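Local coordinates for DUF72 domain-containing protein (Thermotoga maritima, PDB 1VPQ) that is of unknown function but belongs to the DUF72 family of the TIM-barrel clan and in the crystal binds a sulfate ion at the C-terminal ends of its barrel strands, at residues F204-N208 against Y220-Y224; Y15-S19 against A262-K266; S88-W94 against N137-L141; F79-T85 against R119-A125. One frame throughout, in Å; residues are numbered along the deposited sequence.

Interaction 1 (F204-N208 against Y220-Y224); sequences FHGRN and YDYLY. With SO4 (sulfate ion), chain B.
G206 and Y222 mark the closest approach of the two loop segments, their CA atoms 5.3 Å apart where the two segments run at 105° to each other. A side chain on G206 would run into Y222 CB; without one, the Y222 ring packs on the G206-R207 peptide, with R207 N 3.4 Å above the ring plane, toward its rim. R207 CB follows over the same ring as a CH-pi contact, 4.0 Å from the centroid, while the Y222 hydroxyl reaches E228. From the end of strand 199-204 onward, both segments form part of the long loop that leads to helix 226-240, at the C-terminal end of the barrel. Were Y222 cut back to an alanine, the G206-R207 peptide would probably lose its cover and E228 its phenol partner. Y224 comes in by its hydroxyl: G206 N gives Y224 OH a weak bond of 3.1 Å, and D181 binds that hydroxyl as well. H205 O meets the edge of the Y220 ring, and Y220 OH bonds a sulfate that R157 and R203 also hold.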
loop_
_atom_site.group_PDB
_atom_site.type_symbol
_atom_site.label_atom_id
_atom_site.label_comp_id
_atom_site.label_asym_id
_atom_site.label_seq_id
_atom_site.Cartn_x
_atom_site.Cartn_y
_atom_site.Cartn_z
ATOM N N PHE A 204 -4.828 -3.860 3.902
ATOM C CA PHE A 204 -6.075 -4.041 4.645
ATOM C C PHE A 204 -6.804 -2.711 4.785
ATOM O O PHE A 204 -6.312 -1.793 5.433
ATOM C CB PHE A 204 -5.797 -4.630 6.032
ATOM C CG PHE A 204 -4.964 -5.897 6.012
ATOM C CD1 PHE A 204 -5.217 -6.912 5.097
ATOM C CD2 PHE A 204 -3.943 -6.080 6.930
ATOM C CE1 PHE A 204 -4.449 -8.078 5.091
ATOM C CE2 PHE A 204 -3.172 -7.247 6.934
ATOM C CZ PHE A 204 -3.427 -8.241 6.013
ATOM N N HIS A 205 -7.981 -2.623 4.173
ATOM C CA HIS A 205 -8.769 -1.380 4.131
ATOM C C HIS A 205 -9.912 -1.357 5.132
ATOM O O HIS A 205 -10.679 -0.387 5.180
ATOM C CB HIS A 205 -9.374 -1.188 2.733
ATOM C CG HIS A 205 -8.367 -1.211 1.628
ATOM N ND1 HIS A 205 -7.356 -0.284 1.529
ATOM C CD2 HIS A 205 -8.231 -2.033 0.564
ATOM C CE1 HIS A 205 -6.629 -0.546 0.460
ATOM N NE2 HIS A 205 -7.138 -1.604 -0.144
ATOM N N GLY A 206 -10.039 -2.431 5.905
ATOM C CA GLY A 206 -11.225 -2.662 6.722
ATOM C C GLY A 206 -12.387 -3.166 5.882
ATOM O O GLY A 206 -12.253 -3.373 4.681
ATOM N N ARG A 207 -13.537 -3.338 6.521
ATOM C CA ARG A 207 -14.686 -3.992 5.904
ATOM C C ARG A 207 -15.974 -3.235 6.145
ATOM O O ARG A 207 -17.034 -3.834 6.327
ATOM C CB ARG A 207 -14.843 -5.402 6.460
ATOM C CG ARG A 207 -13.628 -6.248 6.296
ATOM C CD ARG A 207 -13.844 -7.545 6.988
ATOM N NE ARG A 207 -12.745 -8.450 6.738
ATOM C CZ ARG A 207 -12.650 -9.668 7.253
ATOM N NH1 ARG A 207 -13.599 -10.142 8.063
ATOM N NH2 ARG A 207 -11.596 -10.413 6.960
ATOM N N ASN A 208 -15.870 -1.912 6.139
ATOM C CA ASN A 208 -17.020 -1.040 6.290
ATOM C C ASN A 208 -18.090 -1.354 5.242
ATOM O O ASN A 208 -17.863 -1.188 4.054
ATOM C CB ASN A 208 -16.562 0.420 6.177
ATOM C CG ASN A 208 -17.662 1.421 6.531
ATOM O OD1 ASN A 208 -18.803 1.048 6.788
ATOM N ND2 ASN A 208 -17.312 2.704 6.533
ATOM N N TYR A 220 -13.183 4.278 5.399
ATOM C CA TYR A 220 -12.206 3.421 6.082
ATOM C C TYR A 220 -12.427 3.349 7.600
ATOM O O TYR A 220 -11.569 2.858 8.335
ATOM C CB TYR A 220 -10.786 3.898 5.784
ATOM C CG TYR A 220 -10.451 3.940 4.313
ATOM C CD1 TYR A 220 -10.027 2.792 3.634
ATOM C CD2 TYR A 220 -10.542 5.128 3.594
ATOM C CE1 TYR A 220 -9.715 2.834 2.272
ATOM C CE2 TYR A 220 -10.236 5.183 2.237
ATOM C CZ TYR A 220 -9.826 4.035 1.578
ATOM O OH TYR A 220 -9.529 4.101 0.232
ATOM N N ASP A 221 -13.582 3.820 8.070
ATOM C CA ASP A 221 -13.934 3.689 9.482
ATOM C C ASP A 221 -14.259 2.231 9.808
ATOM O O ASP A 221 -15.387 1.764 9.618
ATOM C CB ASP A 221 -15.105 4.602 9.852
ATOM C CG ASP A 221 -15.457 4.529 11.319
ATOM O OD1 ASP A 221 -14.666 3.966 12.107
ATOM O OD2 ASP A 221 -16.531 5.045 11.691
ATOM N N TYR A 222 -13.241 1.518 10.281
ATOM C CA TYR A 222 -13.373 0.118 10.665
ATOM C C TYR A 222 -12.215 -0.274 11.568
ATOM O O TYR A 222 -11.101 0.206 11.386
ATOM C CB TYR A 222 -13.385 -0.770 9.431
ATOM C CG TYR A 222 -13.744 -2.205 9.716
ATOM C CD1 TYR A 222 -15.068 -2.612 9.738
ATOM C CD2 TYR A 222 -12.763 -3.159 9.937
ATOM C CE1 TYR A 222 -15.413 -3.929 9.999
ATOM C CE2 TYR A 222 -13.095 -4.495 10.199
ATOM C CZ TYR A 222 -14.422 -4.870 10.223
ATOM O OH TYR A 222 -14.776 -6.172 10.473
ATOM N N LEU A 223 -12.494 -1.131 12.548
ATOM C CA LEU A 223 -11.476 -1.654 13.456
ATOM C C LEU A 223 -11.549 -3.174 13.461
ATOM O O LEU A 223 -12.487 -3.753 14.015
ATOM C CB LEU A 223 -11.678 -1.113 14.881
ATOM C CG LEU A 223 -10.615 -1.499 15.931
ATOM C CD1 LEU A 223 -9.304 -0.754 15.720
ATOM C CD2 LEU A 223 -11.128 -1.252 17.327
ATOM N N TYR A 224 -10.562 -3.814 12.838
ATOM C CA TYR A 224 -10.486 -5.265 12.821
ATOM C C TYR A 224 -10.515 -5.847 14.240
ATOM O O TYR A 224 -9.852 -5.341 15.141
ATOM C CB TYR A 224 -9.208 -5.729 12.122
ATOM C CG TYR A 224 -9.226 -5.621 10.615
ATOM C CD1 TYR A 224 -9.792 -6.630 9.833
ATOM C CD2 TYR A 224 -8.641 -4.531 9.963
ATOM C CE1 TYR A 224 -9.799 -6.551 8.449
ATOM C CE2 TYR A 224 -8.647 -4.441 8.571
ATOM C CZ TYR A 224 -9.226 -5.457 7.824
ATOM O OH TYR A 224 -9.246 -5.383 6.454
HETATM S S SO4 B . -6.862 2.920 -1.385
HETATM O O1 SO4 B . -6.821 1.681 -2.155
HETATM O O2 SO4 B . -7.514 3.975 -2.154
HETATM O O3 SO4 B . -7.617 2.672 -0.167
HETATM O O4 SO4 B . -5.499 3.349 -1.089
#

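Interaction 2 (Y15-S19 against A262-K266); sequences YVGTS and ALQFK
V16 carries this contact through both of its methyl groups. V16 CG1 lies 3.7 Å from K266 CB, and V16 CG2 reaches both the carbonyl oxygen of A262 and, at 3.9 Å, CD2 of the F265 ring. The valine torsion explains the split: at chi1 58°, CG1 sits between the backbone N and the carbonyl carbon while CG2 stands anti to that N, so each branch addresses a different part of the helix. One turn back, A262 CB nestles beside T18 CG2, at 3.9 Å, and near G17 O. This is the seam of a beta/alpha barrel, where helix 257-270, the last of the chain, packs on the first strand, 13-18; the axes of 15-18 and 262-266 run at 168°, 8.1 Å apart at closest. Further out, F250 borders A262, V248 and V236 touch F265, and L269 adds to the cover of V16. Strand 13-18 is itself held by backbone bonds from Y15 and G17 to strand 245-250, while the T18 hydroxyl turns to the G20 carbonyl.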
loop_
_atom_site.group_PDB
_atom_site.type_symbol
_atom_site.label_atom_id
_atom_site.label_comp_id
_atom_site.label_asym_id
_atom_site.label_seq_id
_atom_site.Cartn_x
_atom_site.Cartn_y
_atom_site.Cartn_z
ATOM N N TYR A 15 7.470 -6.878 7.046
ATOM C CA TYR A 15 7.381 -5.468 7.475
ATOM C C TYR A 15 5.934 -5.006 7.568
ATOM O O TYR A 15 5.256 -4.864 6.549
ATOM C CB TYR A 15 8.091 -4.532 6.492
ATOM C CG TYR A 15 9.552 -4.808 6.264
ATOM C CD1 TYR A 15 9.959 -5.822 5.405
ATOM C CD2 TYR A 15 10.531 -4.032 6.879
ATOM C CE1 TYR A 15 11.307 -6.072 5.171
ATOM C CE2 TYR A 15 11.879 -4.276 6.662
ATOM C CZ TYR A 15 12.266 -5.296 5.803
ATOM O OH TYR A 15 13.614 -5.543 5.579
ATOM N N VAL A 16 5.471 -4.747 8.783
ATOM C CA VAL A 16 4.142 -4.158 8.979
ATOM C C VAL A 16 4.237 -2.649 9.272
ATOM O O VAL A 16 5.105 -2.187 10.029
ATOM C CB VAL A 16 3.311 -4.898 10.064
ATOM C CG1 VAL A 16 4.035 -4.918 11.403
ATOM C CG2 VAL A 16 1.900 -4.278 10.214
ATOM N N GLY A 17 3.337 -1.899 8.643
ATOM C CA GLY A 17 3.172 -0.479 8.899
ATOM C C GLY A 17 1.775 -0.025 8.514
ATOM O O GLY A 17 0.865 -0.843 8.382
ATOM N N THR A 18 1.615 1.286 8.348
ATOM C CA THR A 18 0.342 1.890 7.953
ATOM C C THR A 18 0.468 2.697 6.657
ATOM O O THR A 18 1.570 2.996 6.193
ATOM C CB THR A 18 -0.170 2.841 9.037
ATOM O OG1 THR A 18 0.879 3.754 9.368
ATOM C CG2 THR A 18 -0.614 2.068 10.291
ATOM N N SER A 19 -0.679 3.042 6.079
ATOM C CA SER A 19 -0.718 3.910 4.904
ATOM C C SER A 19 -0.711 5.349 5.383
ATOM O O SER A 19 -1.740 5.877 5.810
ATOM C CB SER A 19 -1.958 3.651 4.048
ATOM O OG SER A 19 -1.899 2.376 3.443
ATOM N N ALA A 262 -2.426 -2.262 13.306
ATOM C CA ALA A 262 -1.072 -2.548 12.831
ATOM C C ALA A 262 -0.164 -2.919 14.001
ATOM O O ALA A 262 0.706 -3.792 13.880
ATOM C CB ALA A 262 -0.507 -1.358 12.053
ATOM N N LEU A 263 -0.377 -2.242 15.124
ATOM C CA LEU A 263 0.328 -2.536 16.374
ATOM C C LEU A 263 -0.074 -3.889 16.970
ATOM O O LEU A 263 0.764 -4.580 17.557
ATOM C CB LEU A 263 0.079 -1.436 17.406
ATOM C CG LEU A 263 0.725 -0.072 17.152
ATOM C CD1 LEU A 263 0.121 0.955 18.065
ATOM C CD2 LEU A 263 2.236 -0.126 17.340
ATOM N N GLN A 264 -1.353 -4.245 16.841
ATOM C CA GLN A 264 -1.839 -5.556 17.278
ATOM C C GLN A 264 -1.210 -6.638 16.429
ATOM O O GLN A 264 -0.754 -7.655 16.933
ATOM C CB GLN A 264 -3.356 -5.647 17.150
ATOM C CG GLN A 264 -4.123 -4.884 18.192
ATOM C CD GLN A 264 -5.597 -4.804 17.859
ATOM O OE1 GLN A 264 -6.012 -4.038 16.998
ATOM N NE2 GLN A 264 -6.395 -5.592 18.546
ATOM N N PHE A 265 -1.194 -6.397 15.127
ATOM C CA PHE A 265 -0.597 -7.317 14.161
ATOM C C PHE A 265 0.907 -7.479 14.387
ATOM O O PHE A 265 1.437 -8.590 14.338
ATOM C CB PHE A 265 -0.857 -6.794 12.745
ATOM C CG PHE A 265 -0.661 -7.818 11.675
ATOM C CD1 PHE A 265 -1.680 -8.696 11.355
ATOM C CD2 PHE A 265 0.528 -7.891 10.984
ATOM C CE1 PHE A 265 -1.520 -9.630 10.370
ATOM C CE2 PHE A 265 0.705 -8.825 10.000
ATOM C CZ PHE A 265 -0.325 -9.704 9.691
ATOM N N LYS A 266 1.581 -6.357 14.630
ATOM C CA LYS A 266 3.031 -6.331 14.876
ATOM C C LYS A 266 3.409 -7.161 16.105
ATOM O O LYS A 266 4.427 -7.864 16.109
ATOM C CB LYS A 266 3.497 -4.880 15.025
ATOM C CG LYS A 266 4.896 -4.684 15.573
ATOM C CD LYS A 266 5.312 -3.219 15.478
ATOM C CE LYS A 266 6.118 -2.789 16.692
ATOM N NZ LYS A 266 5.251 -2.573 17.890
#

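Interaction 3 (S88-W94 against N137-L141); sequences SVTHVLW and NVEYL
Y140 lies against W94 and ends at the V89 carbonyl. From CB its ring is swung clear of its own helix, CG being anti to the backbone N (chi1 -179°). W94 CB sits over the centre of that ring, 3.5 Å above its plane, and the indole turns its edge to the same ring in a T-shaped pair with planes at 69°. On the same face, W94 N stands 3.6 Å from Y140 CE1, toward the rim, and L93 CB lies near the hydroxyl end. At the tip, Y140 OH donates to V89 O at 2.5 Å, in the carbonyl plane on a lone pair. The indole is steadied in turn by W94 NE1, which bonds T90 O from above the carbonyl plane, and by F131, edge-to-face. The contact joins the short helices after strand 80-84 to helix 135-147, on the outside of the barrel. The phenol supplies V89 O with a donor, so hydroxyl and carbonyl satisfy each other and probably fix the ring.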
loop_
_atom_site.group_PDB
_atom_site.type_symbol
_atom_site.label_atom_id
_atom_site.label_comp_id
_atom_site.label_asym_id
_atom_site.label_seq_id
_atom_site.Cartn_x
_atom_site.Cartn_y
_atom_site.Cartn_z
ATOM N N SER A 88 -2.538 9.748 -12.354
ATOM C CA SER A 88 -2.764 9.604 -13.798
ATOM C C SER A 88 -2.569 8.162 -14.284
ATOM O O SER A 88 -3.323 7.653 -15.117
ATOM C CB SER A 88 -1.789 10.494 -14.566
ATOM O OG SER A 88 -0.449 10.113 -14.303
ATOM N N VAL A 89 -1.531 7.523 -13.765
ATOM C CA VAL A 89 -1.142 6.193 -14.208
ATOM C C VAL A 89 -2.205 5.165 -13.830
ATOM O O VAL A 89 -2.542 4.299 -14.629
ATOM C CB VAL A 89 0.248 5.815 -13.649
ATOM C CG1 VAL A 89 0.564 4.328 -13.861
ATOM C CG2 VAL A 89 1.319 6.700 -14.299
ATOM N N THR A 90 -2.752 5.295 -12.624
ATOM C CA THR A 90 -3.744 4.348 -12.104
ATOM C C THR A 90 -5.232 4.706 -12.338
ATOM O O THR A 90 -6.075 3.804 -12.363
ATOM C CB THR A 90 -3.511 4.116 -10.611
ATOM O OG1 THR A 90 -3.384 5.380 -9.945
ATOM C CG2 THR A 90 -2.242 3.300 -10.411
ATOM N N HIS A 91 -5.553 5.985 -12.513
ATOM C CA HIS A 91 -6.958 6.433 -12.570
ATOM C C HIS A 91 -7.392 7.149 -13.860
ATOM O O HIS A 91 -8.572 7.459 -14.011
ATOM C CB HIS A 91 -7.251 7.380 -11.390
ATOM C CG HIS A 91 -7.281 6.698 -10.058
ATOM N ND1 HIS A 91 -6.153 6.165 -9.468
ATOM C CD2 HIS A 91 -8.301 6.462 -9.202
ATOM C CE1 HIS A 91 -6.482 5.617 -8.312
ATOM N NE2 HIS A 91 -7.779 5.786 -8.125
ATOM N N VAL A 92 -6.465 7.444 -14.769
ATOM C CA VAL A 92 -6.766 8.366 -15.875
ATOM C C VAL A 92 -6.359 7.829 -17.252
ATOM O O VAL A 92 -7.212 7.598 -18.095
ATOM C CB VAL A 92 -6.099 9.751 -15.652
ATOM C CG1 VAL A 92 -6.496 10.733 -16.746
ATOM C CG2 VAL A 92 -6.471 10.321 -14.294
ATOM N N LEU A 93 -5.061 7.633 -17.466
ATOM C CA LEU A 93 -4.523 7.387 -18.809
ATOM C C LEU A 93 -5.146 6.182 -19.502
ATOM O O LEU A 93 -5.357 6.205 -20.708
ATOM C CB LEU A 93 -3.003 7.196 -18.763
ATOM C CG LEU A 93 -2.169 8.409 -18.340
ATOM C CD1 LEU A 93 -0.733 7.986 -18.121
ATOM C CD2 LEU A 93 -2.251 9.539 -19.362
ATOM N N TRP A 94 -5.435 5.132 -18.748
ATOM C CA TRP A 94 -6.036 3.925 -19.323
ATOM C C TRP A 94 -7.456 4.173 -19.858
ATOM O O TRP A 94 -7.903 3.484 -20.779
ATOM C CB TRP A 94 -6.023 2.776 -18.306
ATOM C CG TRP A 94 -6.790 3.051 -17.066
ATOM C CD1 TRP A 94 -6.300 3.540 -15.889
ATOM C CD2 TRP A 94 -8.196 2.864 -16.868
ATOM N NE1 TRP A 94 -7.312 3.657 -14.971
ATOM C CE2 TRP A 94 -8.486 3.250 -15.548
ATOM C CE3 TRP A 94 -9.235 2.391 -17.676
ATOM C CZ2 TRP A 94 -9.773 3.190 -15.020
ATOM C CZ3 TRP A 94 -10.513 2.330 -17.147
ATOM C CH2 TRP A 94 -10.770 2.726 -15.835
ATOM N N ASN A 137 -7.154 -3.137 -21.147
ATOM C CA ASN A 137 -6.626 -2.822 -19.822
ATOM C C ASN A 137 -5.446 -3.700 -19.418
ATOM O O ASN A 137 -4.563 -3.253 -18.688
ATOM C CB ASN A 137 -7.731 -2.904 -18.775
ATOM C CG ASN A 137 -8.635 -1.695 -18.795
ATOM O OD1 ASN A 137 -8.303 -0.667 -19.386
ATOM N ND2 ASN A 137 -9.783 -1.807 -18.143
ATOM N N VAL A 138 -5.436 -4.947 -19.880
ATOM C CA VAL A 138 -4.257 -5.808 -19.730
ATOM C C VAL A 138 -3.118 -5.270 -20.589
ATOM O O VAL A 138 -1.968 -5.236 -20.154
ATOM C CB VAL A 138 -4.538 -7.269 -20.126
ATOM C CG1 VAL A 138 -3.240 -8.090 -20.123
ATOM C CG2 VAL A 138 -5.557 -7.894 -19.185
ATOM N N GLU A 139 -3.442 -4.862 -21.813
ATOM C CA GLU A 139 -2.465 -4.202 -22.668
ATOM C C GLU A 139 -1.887 -2.994 -21.932
ATOM O O GLU A 139 -0.675 -2.763 -21.967
ATOM C CB GLU A 139 -3.081 -3.778 -24.008
ATOM C CG GLU A 139 -2.052 -3.268 -25.013
ATOM C CD GLU A 139 -2.627 -3.000 -26.399
ATOM O OE1 GLU A 139 -3.870 -3.027 -26.563
ATOM O OE2 GLU A 139 -1.823 -2.756 -27.333
ATOM N N TYR A 140 -2.751 -2.243 -21.250
ATOM C CA TYR A 140 -2.304 -1.080 -20.485
ATOM C C TYR A 140 -1.312 -1.472 -19.387
ATOM O O TYR A 140 -0.328 -0.769 -19.158
ATOM C CB TYR A 140 -3.492 -0.309 -19.885
ATOM C CG TYR A 140 -3.050 0.902 -19.118
ATOM C CD1 TYR A 140 -2.831 2.107 -19.764
ATOM C CD2 TYR A 140 -2.802 0.836 -17.747
ATOM C CE1 TYR A 140 -2.393 3.229 -19.065
ATOM C CE2 TYR A 140 -2.366 1.952 -17.041
ATOM C CZ TYR A 140 -2.170 3.147 -17.706
ATOM O OH TYR A 140 -1.738 4.270 -17.027
ATOM N N LEU A 141 -1.573 -2.586 -18.709
ATOM C CA LEU A 141 -0.667 -3.079 -17.673
ATOM C C LEU A 141 0.702 -3.457 -18.268
ATOM O O LEU A 141 1.736 -3.279 -17.620
ATOM C CB LEU A 141 -1.283 -4.271 -16.916
ATOM C CG LEU A 141 -2.474 -4.011 -15.964
ATOM C CD1 LEU A 141 -2.976 -5.312 -15.358
ATOM C CD2 LEU A 141 -2.141 -3.020 -14.858
HETATM O O HOH W 1 -7.163 0.807 -21.795
#

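Interaction 4 (F79-T85 against R119-A125); sequences FYFTVKT and RLKMTLA. With SO4 (sulfate ion), chain B.
Y80 and K121 meet because their torsions point them at each other: the tyrosine CG stands anti to its carbonyl carbon (chi1 -55°), and the lysine bends at chi2 (-75°). K121 CE thereby comes 3.6 Å above the centre of the Y80 ring, and K121 NZ, 4.2 Å from the centroid, adds a cation-pi contact while it pairs with E245. Their strands run parallel, as the two ends of a beta-alpha-beta unit of the barrel. R119 O accepts from F81 N, and F81 O receives K121 N at 3.0 Å in a nearly straight bond. F81 pairs with L120 and V83 with T123; between these pairs K121 and M122 stand opposite the single T82, a beta bulge. Without the phenol, as with an alanine in place of Y80, K121 would probably lose its aromatic platform, leaving its methylenes less restrained, with E245 still holding NZ. On the face bearing F81, L120 CD1 presses on V83 CG2 at 3.5 Å, next to helix 101-116. K84 stands on the other face beside L124, K84 NZ bonding Q126 and, at 2.7 Å, sulfate O4. With R157 and R203 around the ion, this is consistent with a pocket suited to an anion.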
loop_
_atom_site.group_PDB
_atom_site.type_symbol
_atom_site.label_atom_id
_atom_site.label_comp_id
_atom_site.label_asym_id
_atom_site.label_seq_id
_atom_site.Cartn_x
_atom_site.Cartn_y
_atom_site.Cartn_z
ATOM N N PHE A 79 14.902 2.247 8.019
ATOM C CA PHE A 79 13.516 2.647 7.820
ATOM C C PHE A 79 13.255 2.749 6.329
ATOM O O PHE A 79 13.993 3.417 5.605
ATOM C CB PHE A 79 13.195 3.964 8.514
ATOM C CG PHE A 79 11.728 4.276 8.543
ATOM C CD1 PHE A 79 10.873 3.580 9.389
ATOM C CD2 PHE A 79 11.195 5.254 7.714
ATOM C CE1 PHE A 79 9.511 3.859 9.412
ATOM C CE2 PHE A 79 9.838 5.542 7.733
ATOM C CZ PHE A 79 8.994 4.843 8.588
ATOM N N TYR A 80 12.192 2.078 5.893
ATOM C CA TYR A 80 11.893 1.884 4.485
ATOM C C TYR A 80 10.511 2.394 4.151
ATOM O O TYR A 80 9.715 2.687 5.032
ATOM C CB TYR A 80 11.953 0.399 4.143
ATOM C CG TYR A 80 13.260 -0.243 4.512
ATOM C CD1 TYR A 80 14.380 -0.107 3.699
ATOM C CD2 TYR A 80 13.385 -0.979 5.687
ATOM C CE1 TYR A 80 15.584 -0.698 4.040
ATOM C CE2 TYR A 80 14.587 -1.565 6.038
ATOM C CZ TYR A 80 15.677 -1.422 5.213
ATOM O OH TYR A 80 16.860 -2.010 5.571
ATOM N N PHE A 81 10.214 2.484 2.866
ATOM C CA PHE A 81 8.863 2.820 2.470
ATOM C C PHE A 81 8.479 2.239 1.121
ATOM O O PHE A 81 9.325 1.742 0.381
ATOM C CB PHE A 81 8.639 4.344 2.531
ATOM C CG PHE A 81 9.488 5.132 1.583
ATOM C CD1 PHE A 81 10.829 5.362 1.855
ATOM C CD2 PHE A 81 8.934 5.674 0.426
ATOM C CE1 PHE A 81 11.608 6.100 0.973
ATOM C CE2 PHE A 81 9.709 6.419 -0.461
ATOM C CZ PHE A 81 11.041 6.625 -0.190
ATOM N N THR A 82 7.173 2.249 0.865
ATOM C CA THR A 82 6.599 1.955 -0.444
ATOM C C THR A 82 5.842 3.192 -0.909
ATOM O O THR A 82 5.430 4.022 -0.090
ATOM C CB THR A 82 5.627 0.777 -0.394
ATOM O OG1 THR A 82 4.538 1.092 0.483
ATOM C CG2 THR A 82 6.328 -0.485 0.091
ATOM N N VAL A 83 5.662 3.322 -2.219
ATOM C CA VAL A 83 5.112 4.555 -2.790
ATOM C C VAL A 83 4.056 4.256 -3.844
ATOM O O VAL A 83 4.227 3.357 -4.660
ATOM C CB VAL A 83 6.219 5.436 -3.445
ATOM C CG1 VAL A 83 5.730 6.868 -3.648
ATOM C CG2 VAL A 83 7.442 5.465 -2.591
ATOM N N LYS A 84 2.975 5.034 -3.829
ATOM C CA LYS A 84 1.970 4.965 -4.885
ATOM C C LYS A 84 2.459 5.687 -6.146
ATOM O O LYS A 84 3.045 6.773 -6.060
ATOM C CB LYS A 84 0.640 5.572 -4.421
ATOM C CG LYS A 84 -0.222 4.632 -3.607
ATOM C CD LYS A 84 -1.642 5.161 -3.493
ATOM C CE LYS A 84 -2.591 4.120 -2.918
ATOM N NZ LYS A 84 -4.012 4.587 -2.946
ATOM N N THR A 85 2.205 5.082 -7.309
ATOM C CA THR A 85 2.437 5.733 -8.604
ATOM C C THR A 85 1.569 6.986 -8.681
ATOM O O THR A 85 0.609 7.123 -7.913
ATOM C CB THR A 85 2.050 4.834 -9.816
ATOM O OG1 THR A 85 0.639 4.573 -9.795
ATOM C CG2 THR A 85 2.828 3.519 -9.825
ATOM N N ARG A 119 16.023 2.885 0.212
ATOM C CA ARG A 119 14.937 3.198 1.133
ATOM C C ARG A 119 13.608 2.748 0.541
ATOM O O ARG A 119 12.671 2.442 1.275
ATOM C CB ARG A 119 14.908 4.699 1.434
ATOM C CG ARG A 119 16.298 5.324 1.534
ATOM C CD ARG A 119 16.409 6.385 2.611
ATOM N NE ARG A 119 16.324 5.817 3.961
ATOM C CZ ARG A 119 16.777 6.403 5.069
ATOM N NH1 ARG A 119 17.373 7.588 5.034
ATOM N NH2 ARG A 119 16.633 5.790 6.228
ATOM N N LEU A 120 13.538 2.707 -0.790
ATOM C CA LEU A 120 12.333 2.307 -1.504
ATOM C C LEU A 120 12.313 0.808 -1.759
ATOM O O LEU A 120 13.177 0.281 -2.457
ATOM C CB LEU A 120 12.229 3.052 -2.834
ATOM C CG LEU A 120 10.992 2.722 -3.681
ATOM C CD1 LEU A 120 9.718 2.827 -2.867
ATOM C CD2 LEU A 120 10.898 3.625 -4.897
ATOM N N LYS A 121 11.309 0.139 -1.199
ATOM C CA LYS A 121 11.168 -1.316 -1.305
ATOM C C LYS A 121 10.242 -1.751 -2.448
ATOM O O LYS A 121 10.419 -2.837 -3.009
ATOM C CB LYS A 121 10.640 -1.892 0.019
ATOM C CG LYS A 121 11.626 -1.839 1.186
ATOM C CD LYS A 121 12.721 -2.874 1.064
ATOM C CE LYS A 121 13.232 -3.319 2.425
ATOM N NZ LYS A 121 14.408 -4.219 2.305
ATOM N N MET A 122 9.254 -0.919 -2.773
ATOM C CA MET A 122 8.211 -1.288 -3.736
ATOM C C MET A 122 7.398 -0.073 -4.183
ATOM O O MET A 122 7.171 0.854 -3.403
ATOM C CB MET A 122 7.273 -2.327 -3.105
ATOM C CG MET A 122 6.216 -2.947 -4.024
ATOM S SD MET A 122 6.806 -4.268 -5.089
ATOM C CE MET A 122 7.525 -5.461 -3.968
ATOM N N THR A 123 6.976 -0.089 -5.448
ATOM C CA THR A 123 6.048 0.914 -5.977
ATOM C C THR A 123 4.677 0.276 -6.181
ATOM O O THR A 123 4.572 -0.836 -6.683
ATOM C CB THR A 123 6.570 1.545 -7.285
ATOM O OG1 THR A 123 7.769 2.271 -7.000
ATOM C CG2 THR A 123 5.553 2.515 -7.888
ATOM N N LEU A 124 3.631 0.987 -5.772
ATOM C CA LEU A 124 2.272 0.453 -5.786
ATOM C C LEU A 124 1.420 1.132 -6.841
ATOM O O LEU A 124 1.300 2.367 -6.859
ATOM C CB LEU A 124 1.612 0.633 -4.419
ATOM C CG LEU A 124 0.148 0.197 -4.291
ATOM C CD1 LEU A 124 0.001 -1.324 -4.377
ATOM C CD2 LEU A 124 -0.457 0.715 -3.000
ATOM N N ALA A 125 0.818 0.318 -7.705
ATOM C CA ALA A 125 -0.190 0.791 -8.642
ATOM C C ALA A 125 -1.534 0.223 -8.229
ATOM O O ALA A 125 -1.818 -0.956 -8.468
ATOM C CB ALA A 125 0.167 0.366 -10.068
HETATM S S SO4 B . -6.862 2.920 -1.385
HETATM O O1 SO4 B . -6.821 1.681 -2.155
HETATM O O2 SO4 B . -7.514 3.975 -2.154
HETATM O O3 SO4 B . -7.617 2.672 -0.167
HETATM O O4 SO4 B . -5.499 3.349 -1.089
#

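How the interactions relate
From the N terminus, strand 13-18 opens interaction 2, whose loop closes only at helix 257-270 and so encloses the other three; it joins the first strand to the last helix. Interaction 4 opens at 79-85 and interaction 3 at 88-94; interaction 4 closes at 119-125 before interaction 3 does at 137-141, so these two cross, one joining neighbouring strands and the other the helices that follow them. They touch where T90 meets T85 and A125. Interaction 1 closes a short loop later, in series with both. Interactions 1 and 4 do not touch, yet share the sulfate, while interactions 2 and 4 meet where Y15 packs on Y80 and K121.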